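Local coordinates for protein 3-hydroxyadipyl-CoA dehydrogenase (PDB 3MOG) that catalyses the NAD-dependent oxidation of 3-hydroxyadipyl-CoA to 3-oxoadipyl-CoA in phenylacetate degradation, at residues T117-S122 against G140-N145; D414-M419 against G428-G433. All blocks are in the same frame, centred on the assembly; numbering follows the deposited sequence.

Interaction 1 comes first along the chain and lies in the NAD-binding domain, where the parallel neighbours 115-118 and 138-143 of the large mixed sheet run out into loops. Interaction 2 follows in series, far later in the sequence, and joins helices 412-422 and 429-436 of the second C-terminal domain. The two centres are 20 Å apart, and their nearest atoms remain about 6 Å from each other without touching. Helix 412-422 nevertheless reaches the same sheet: Asp414 and Thr417 meet strand 179-184 at its outer border. The late helical domain is thereby packed directly against the Rossmann-type domain, next to the region where interaction 1 orients a probable active-site histidine.

Interaction 1 (T117-S122 against G140-N145)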
ATOM      1  N   THR C 117      14.525 -30.554   8.190  1.00 51.67           N
ATOM      2  CA  THR C 117      13.800 -29.432   8.726  1.00 47.25           C
ATOM      3  C   THR C 117      14.679 -28.226   8.935  1.00 47.26           C
ATOM      4  O   THR C 117      15.910 -28.334   8.995  1.00 48.59           O
ATOM      5  CB  THR C 117      13.081 -29.791  10.032  1.00 50.07           C
ATOM      6  OG1 THR C 117      14.044 -30.067  11.048  1.00 51.84           O
ATOM      7  CG2 THR C 117      12.195 -31.009   9.842  1.00 44.22           C
ATOM      8  N   THR C 118      14.036 -27.070   9.033  1.00 46.97           N
ATOM      9  CA  THR C 118      14.743 -25.840   9.334  1.00 43.69           C
ATOM     10  C   THR C 118      14.085 -25.103  10.497  1.00 45.42           C
ATOM     11  O   THR C 118      12.860 -25.153  10.670  1.00 49.88           O
ATOM     12  CB  THR C 118      14.856 -24.924   8.087  1.00 43.45           C
ATOM     13  OG1 THR C 118      15.426 -23.665   8.463  1.00 41.16           O
ATOM     14  CG2 THR C 118      13.522 -24.699   7.468  1.00 42.88           C
ATOM     15  N   ASN C 119      14.921 -24.444  11.294  1.00 40.54           N
ATOM     16  CA  ASN C 119      14.481 -23.644  12.433  1.00 43.72           C
ATOM     17  C   ASN C 119      14.095 -22.236  11.999  1.00 43.60           C
ATOM     18  O   ASN C 119      13.744 -21.418  12.830  1.00 39.18           O
ATOM     19  CB  ASN C 119      15.593 -23.587  13.509  1.00 40.97           C
ATOM     20  CG  ASN C 119      15.211 -22.728  14.729  1.00 50.44           C
ATOM     21  OD1 ASN C 119      14.114 -22.843  15.275  1.00 59.99           O
ATOM     22  ND2 ASN C 119      16.114 -21.849  15.138  1.00 46.63           N
ATOM     23  N   THR C 120      14.159 -21.944  10.701  1.00 46.45           N
ATOM     24  CA  THR C 120      13.971 -20.558  10.247  1.00 53.41           C
ATOM     25  C   THR C 120      12.635 -19.938  10.651  1.00 53.07           C
ATOM     26  O   THR C 120      11.620 -20.635  10.728  1.00 55.25           O
ATOM     27  CB  THR C 120      14.165 -20.377   8.726  1.00 53.07           C
ATOM     28  OG1 THR C 120      14.256 -18.978   8.443  1.00 65.01           O
ATOM     29  CG2 THR C 120      13.020 -20.972   7.924  1.00 49.64           C
ATOM     30  N   SER C 121      12.668 -18.636  10.922  1.00 49.46           N
ATOM     31  CA  SER C 121      11.481 -17.855  11.252  1.00 56.75           C
ATOM     32  C   SER C 121      11.022 -17.028  10.062  1.00 62.10           C
ATOM     33  O   SER C 121       9.912 -16.507  10.059  1.00 64.53           O
ATOM     34  CB  SER C 121      11.790 -16.880  12.385  1.00 51.56           C
ATOM     35  OG  SER C 121      12.363 -17.530  13.495  1.00 61.63           O
ATOM     36  N   SER C 122      11.884 -16.896   9.059  1.00 64.59           N
ATOM     37  CA  SER C 122      11.726 -15.824   8.074  1.00 69.14           C
ATOM     38  C   SER C 122      11.662 -16.293   6.630  1.00 68.93           C
ATOM     39  O   SER C 122      11.202 -15.563   5.759  1.00 75.05           O
ATOM     40  CB  SER C 122      12.826 -14.772   8.252  1.00 69.74           C
ATOM     41  OG  SER C 122      14.082 -15.367   8.552  1.00 70.09           O
ATOM     42  N   GLY C 140       9.187 -27.163   8.465  1.00 50.85           N
ATOM     43  CA  GLY C 140       9.788 -26.249   9.428  1.00 44.72           C
ATOM     44  C   GLY C 140       9.621 -26.820  10.811  1.00 46.46           C
ATOM     45  O   GLY C 140       8.580 -27.382  11.131  1.00 45.63           O
ATOM     46  N   LEU C 141      10.659 -26.703  11.622  1.00 49.20           N
ATOM     47  CA  LEU C 141      10.577 -27.083  13.017  1.00 45.23           C
ATOM     48  C   LEU C 141      11.120 -25.895  13.794  1.00 44.07           C
ATOM     49  O   LEU C 141      12.325 -25.765  14.010  1.00 46.38           O
ATOM     50  CB  LEU C 141      11.365 -28.381  13.272  1.00 47.26           C
ATOM     51  CG  LEU C 141      10.950 -29.287  14.435  1.00 45.21           C
ATOM     52  CD1 LEU C 141       9.539 -29.788  14.252  1.00 41.83           C
ATOM     53  CD2 LEU C 141      11.907 -30.468  14.584  1.00 49.13           C
ATOM     54  N   HIS C 142      10.213 -25.003  14.178  1.00 39.61           N
ATOM     55  CA  HIS C 142      10.594 -23.687  14.662  1.00 41.23           C
ATOM     56  C   HIS C 142      10.564 -23.575  16.183  1.00 44.56           C
ATOM     57  O   HIS C 142       9.493 -23.472  16.768  1.00 50.27           O
ATOM     58  CB  HIS C 142       9.687 -22.629  14.021  1.00 43.15           C
ATOM     59  CG  HIS C 142       9.982 -21.231  14.454  1.00 46.69           C
ATOM     60  ND1 HIS C 142       8.992 -20.338  14.813  1.00 45.87           N
ATOM     61  CD2 HIS C 142      11.156 -20.569  14.593  1.00 57.63           C
ATOM     62  CE1 HIS C 142       9.547 -19.186  15.150  1.00 46.84           C
ATOM     63  NE2 HIS C 142      10.859 -19.301  15.033  1.00 55.61           N
ATOM     64  N   PHE C 143      11.747 -23.580  16.801  1.00 39.71           N
ATOM     65  CA  PHE C 143      11.904 -23.482  18.254  1.00 42.30           C
ATOM     66  C   PHE C 143      12.057 -22.023  18.663  1.00 41.07           C
ATOM     67  O   PHE C 143      12.289 -21.158  17.826  1.00 42.12           O
ATOM     68  CB  PHE C 143      13.172 -24.230  18.699  1.00 40.77           C
ATOM     69  CG  PHE C 143      13.118 -25.727  18.510  1.00 39.52           C
ATOM     70  CD1 PHE C 143      13.348 -26.298  17.263  1.00 38.39           C
ATOM     71  CD2 PHE C 143      12.877 -26.561  19.592  1.00 46.84           C
ATOM     72  CE1 PHE C 143      13.326 -27.667  17.089  1.00 40.09           C
ATOM     73  CE2 PHE C 143      12.847 -27.943  19.435  1.00 37.91           C
ATOM     74  CZ  PHE C 143      13.060 -28.500  18.184  1.00 36.73           C
ATOM     75  N   PHE C 144      11.977 -21.755  19.959  1.00 44.42           N
ATOM     76  CA  PHE C 144      12.098 -20.384  20.453  1.00 48.53           C
ATOM     77  C   PHE C 144      13.256 -20.283  21.453  1.00 54.15           C
ATOM     78  O   PHE C 144      13.501 -21.224  22.193  1.00 52.67           O
ATOM     79  CB  PHE C 144      10.757 -19.928  21.067  1.00 47.47           C
ATOM     80  CG  PHE C 144       9.655 -19.713  20.038  1.00 47.65           C
ATOM     81  CD1 PHE C 144       8.982 -20.797  19.461  1.00 34.24           C
ATOM     82  CD2 PHE C 144       9.310 -18.428  19.632  1.00 48.08           C
ATOM     83  CE1 PHE C 144       7.997 -20.610  18.497  1.00 43.72           C
ATOM     84  CE2 PHE C 144       8.319 -18.234  18.664  1.00 53.52           C
ATOM     85  CZ  PHE C 144       7.655 -19.333  18.106  1.00 38.88           C
ATOM     86  N   ASN C 145      13.978 -19.158  21.427  1.00 54.95           N
ATOM     87  CA  ASN C 145      15.093 -18.851  22.343  1.00 53.69           C
ATOM     88  C   ASN C 145      14.664 -18.625  23.804  1.00 55.25           C
ATOM     89  O   ASN C 145      13.783 -17.803  24.067  1.00 55.98           O
ATOM     90  CB  ASN C 145      15.796 -17.587  21.842  1.00 58.81           C
ATOM     91  CG  ASN C 145      17.276 -17.517  22.213  1.00 63.42           C
ATOM     92  OD1 ASN C 145      17.980 -16.626  21.746  1.00 70.66           O
ATOM     93  ND2 ASN C 145      17.753 -18.447  23.021  1.00 57.53           N
TER
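His142 turns its imidazole against the loop that leaves strand 115-118, with the CA of Ser121 over one ring face and the backbone O of Asn119 at the ring edge, 3.2 Å from CD2. The ring is carried there because CG stands trans to the backbone N (chi1 180°). Its NE2 lies 2.8 Å from Ser121 OG, but the hydrogen bond is weak, bent to 116°. On the far side of the ring, ND1 is hydrogen-bonded to Glu154 of strand 152-157. Asn119 grips the next residue along: its OD1 accepts the backbone N of Phe143 at 2.9 Å, and with a C=O...N angle of 169° the donor sits almost straight off the end of the amide carbonyl. The same OD1 lies at the edge of the Phe143 ring, which leans on Ile20 of helix 15-26. Further back, where the strands still pair in parallel, Leu141 N donates to Thr118 O over 2.9 Å. A CA-H...O contact joins Asn119 CA to Leu141 O, 3.4 Å apart. Thr117 lays OG1 obliquely across Leu141, 3.9 Å from CB, while that hydroxyl is hydrogen-bonded to Val88 O. OG1 of Thr118 and of Thr120 each accept the backbone N two residues on, giving successive ST turns, and bond to the carboxylates of Glu90 and Glu94 respectively. With an alanine here instead of His142, the Ser121 hydroxyl and the Glu154 carboxylate would probably both lose their ring partner, and a gap would open beside the loop. A histidine bonded to a carboxylate on ND1 and only weakly to a serine hydroxyl on NE2 is consistent with the His-Glu pair of 3-hydroxyacyl-CoA dehydrogenases, so the Glu154 bond probably orients an imidazole that is likely to be the catalytic base.

Interaction 2 (D414-M419 against G428-G433); sequences DIDTAM and GPLAWG
Asp416 of helix 412-422 presents its carboxylate to the first turn of helix 429-436, a side chain from one helix receiving the N-terminal N-H groups of another within the helical C-terminal domain. Its CG stands anti to the carbonyl carbon, beside the backbone N (chi1 -77°), which brings the carboxylate to those groups. The two short axes approach to 8.6 Å and run at 107°. The tight part is at Gly428, the N-cap residue, whose CA lies 3.8 Å from Asp416 CB; a side chain here would collide with the aspartate. Buried hydrocarbon packs beside it: the Met419 and Pro429 side chains cross at about a right angle, CG to CG 3.7 Å, and Leu430 CD1 meets Ile415 CB at 4.0 Å, with Ala401 and Leu402 of helix 390-406 closing over this side. The exposed Ala431 marks the looser, solvent side, and its N makes just weak bonds, 3.5 Å to Asp416 OD1 and 3.4 Å to OD2. Since these donors lie at a helix N-terminus, the helix dipole would probably favour the carboxylate's negative charge. The main bond runs from Leu430 N to the syn lone pair of Asp416 OD1, at 2.9 Å.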
ATOM      1  N   ASP C 414      -4.521 -24.096  18.209  1.00 45.55           N
ATOM      2  CA  ASP C 414      -3.085 -23.914  18.015  1.00 44.98           C
ATOM      3  C   ASP C 414      -2.659 -22.454  18.034  1.00 47.11           C
ATOM      4  O   ASP C 414      -1.537 -22.143  18.431  1.00 48.05           O
ATOM      5  CB  ASP C 414      -2.616 -24.593  16.742  1.00 43.95           C
ATOM      6  CG  ASP C 414      -2.454 -26.095  16.915  1.00 54.43           C
ATOM      7  OD1 ASP C 414      -2.611 -26.603  18.064  1.00 48.80           O
ATOM      8  OD2 ASP C 414      -2.169 -26.760  15.897  1.00 45.40           O
ATOM      9  N   ILE C 415      -3.561 -21.571  17.615  1.00 47.27           N
ATOM     10  CA  ILE C 415      -3.331 -20.133  17.710  1.00 41.87           C
ATOM     11  C   ILE C 415      -3.299 -19.704  19.184  1.00 42.44           C
ATOM     12  O   ILE C 415      -2.397 -18.979  19.600  1.00 46.77           O
ATOM     13  CB  ILE C 415      -4.370 -19.336  16.863  1.00 45.31           C
ATOM     14  CG1 ILE C 415      -4.191 -19.673  15.367  1.00 45.79           C
ATOM     15  CG2 ILE C 415      -4.229 -17.822  17.086  1.00 37.24           C
ATOM     16  CD1 ILE C 415      -5.245 -19.074  14.430  1.00 41.95           C
ATOM     17  N   ASP C 416      -4.254 -20.185  19.983  1.00 47.00           N
ATOM     18  CA  ASP C 416      -4.262 -19.878  21.421  1.00 45.49           C
ATOM     19  C   ASP C 416      -2.986 -20.388  22.100  1.00 46.29           C
ATOM     20  O   ASP C 416      -2.307 -19.641  22.801  1.00 48.43           O
ATOM     21  CB  ASP C 416      -5.506 -20.451  22.117  1.00 44.24           C
ATOM     22  CG  ASP C 416      -6.771 -19.633  21.863  1.00 55.09           C
ATOM     23  OD1 ASP C 416      -6.669 -18.457  21.454  1.00 58.23           O
ATOM     24  OD2 ASP C 416      -7.882 -20.181  22.077  1.00 61.03           O
ATOM     25  N   THR C 417      -2.656 -21.653  21.858  1.00 43.67           N
ATOM     26  CA  THR C 417      -1.490 -22.283  22.464  1.00 42.65           C
ATOM     27  C   THR C 417      -0.212 -21.541  22.119  1.00 43.30           C
ATOM     28  O   THR C 417       0.575 -21.216  23.011  1.00 42.67           O
ATOM     29  CB  THR C 417      -1.382 -23.742  22.044  1.00 43.30           C
ATOM     30  OG1 THR C 417      -2.548 -24.437  22.500  1.00 44.50           O
ATOM     31  CG2 THR C 417      -0.145 -24.388  22.637  1.00 42.15           C
ATOM     32  N   ALA C 418      -0.036 -21.227  20.836  1.00 40.69           N
ATOM     33  CA  ALA C 418       1.135 -20.488  20.378  1.00 36.71           C
ATOM     34  C   ALA C 418       1.363 -19.169  21.100  1.00 40.32           C
ATOM     35  O   ALA C 418       2.491 -18.835  21.459  1.00 43.89           O
ATOM     36  CB  ALA C 418       1.065 -20.265  18.868  1.00 34.77           C
ATOM     37  N   MET C 419       0.289 -18.422  21.324  1.00 42.53           N
ATOM     38  CA  MET C 419       0.405 -17.144  21.986  1.00 38.65           C
ATOM     39  C   MET C 419       0.645 -17.309  23.508  1.00 43.73           C
ATOM     40  O   MET C 419       1.360 -16.509  24.115  1.00 38.82           O
ATOM     41  CB  MET C 419      -0.806 -16.260  21.661  1.00 36.53           C
ATOM     42  CG  MET C 419      -1.044 -16.037  20.145  1.00 45.29           C
ATOM     43  SD  MET C 419       0.425 -15.877  19.104  1.00 28.40           S
ATOM     44  CE  MET C 419       0.991 -14.274  19.610  1.00 33.51           C
ATOM     45  N   GLY C 428      -4.834 -17.080  25.400  1.00 42.65           N
ATOM     46  CA  GLY C 428      -4.805 -17.163  23.945  1.00 45.68           C
ATOM     47  C   GLY C 428      -5.855 -16.193  23.415  1.00 45.87           C
ATOM     48  O   GLY C 428      -6.922 -16.063  24.013  1.00 48.45           O
ATOM     49  N   PRO C 429      -5.577 -15.521  22.286  1.00 46.04           N
ATOM     50  CA  PRO C 429      -6.421 -14.393  21.817  1.00 42.95           C
ATOM     51  C   PRO C 429      -7.870 -14.762  21.485  1.00 42.74           C
ATOM     52  O   PRO C 429      -8.775 -13.936  21.665  1.00 46.47           O
ATOM     53  CB  PRO C 429      -5.706 -13.895  20.550  1.00 44.08           C
ATOM     54  CG  PRO C 429      -4.502 -14.752  20.379  1.00 39.94           C
ATOM     55  CD  PRO C 429      -4.581 -15.932  21.283  1.00 44.48           C
ATOM     56  N   LEU C 430      -8.092 -15.986  21.013  1.00 36.66           N
ATOM     57  CA  LEU C 430      -9.438 -16.417  20.655  1.00 39.61           C
ATOM     58  C   LEU C 430     -10.255 -16.693  21.911  1.00 46.47           C
ATOM     59  O   LEU C 430     -11.403 -16.256  22.001  1.00 45.02           O
ATOM     60  CB  LEU C 430      -9.393 -17.618  19.712  1.00 40.94           C
ATOM     61  CG  LEU C 430      -8.585 -17.215  18.462  1.00 47.49           C
ATOM     62  CD1 LEU C 430      -8.129 -18.371  17.630  1.00 45.81           C
ATOM     63  CD2 LEU C 430      -9.349 -16.246  17.605  1.00 40.08           C
ATOM     64  N   ALA C 431      -9.638 -17.369  22.886  1.00 36.56           N
ATOM     65  CA  ALA C 431     -10.245 -17.584  24.204  1.00 44.23           C
ATOM     66  C   ALA C 431     -10.478 -16.255  24.875  1.00 42.79           C
ATOM     67  O   ALA C 431     -11.464 -16.080  25.580  1.00 46.68           O
ATOM     68  CB  ALA C 431      -9.353 -18.453  25.090  1.00 38.07           C
ATOM     69  N   TRP C 432      -9.557 -15.325  24.652  1.00 43.82           N
ATOM     70  CA  TRP C 432      -9.665 -13.994  25.208  1.00 44.87           C
ATOM     71  C   TRP C 432     -10.851 -13.229  24.631  1.00 44.33           C
ATOM     72  O   TRP C 432     -11.580 -12.572  25.373  1.00 46.16           O
ATOM     73  CB  TRP C 432      -8.382 -13.215  24.950  1.00 46.90           C
ATOM     74  CG  TRP C 432      -8.056 -12.238  26.023  1.00 40.88           C
ATOM     75  CD1 TRP C 432      -8.889 -11.791  27.015  1.00 40.37           C
ATOM     76  CD2 TRP C 432      -6.819 -11.556  26.201  1.00 40.55           C
ATOM     77  NE1 TRP C 432      -8.240 -10.891  27.807  1.00 38.09           N
ATOM     78  CE2 TRP C 432      -6.965 -10.718  27.330  1.00 40.02           C
ATOM     79  CE3 TRP C 432      -5.595 -11.580  25.529  1.00 40.63           C
ATOM     80  CZ2 TRP C 432      -5.929  -9.910  27.805  1.00 43.31           C
ATOM     81  CZ3 TRP C 432      -4.557 -10.774  26.001  1.00 45.88           C
ATOM     82  CH2 TRP C 432      -4.734  -9.947  27.127  1.00 46.52           C
ATOM     83  N   GLY C 433     -11.037 -13.331  23.314  1.00 44.77           N
ATOM     84  CA  GLY C 433     -12.142 -12.676  22.610  1.00 43.83           C
ATOM     85  C   GLY C 433     -13.506 -13.194  23.058  1.00 50.66           C
ATOM     86  O   GLY C 433     -14.450 -12.416  23.206  1.00 45.63           O
TER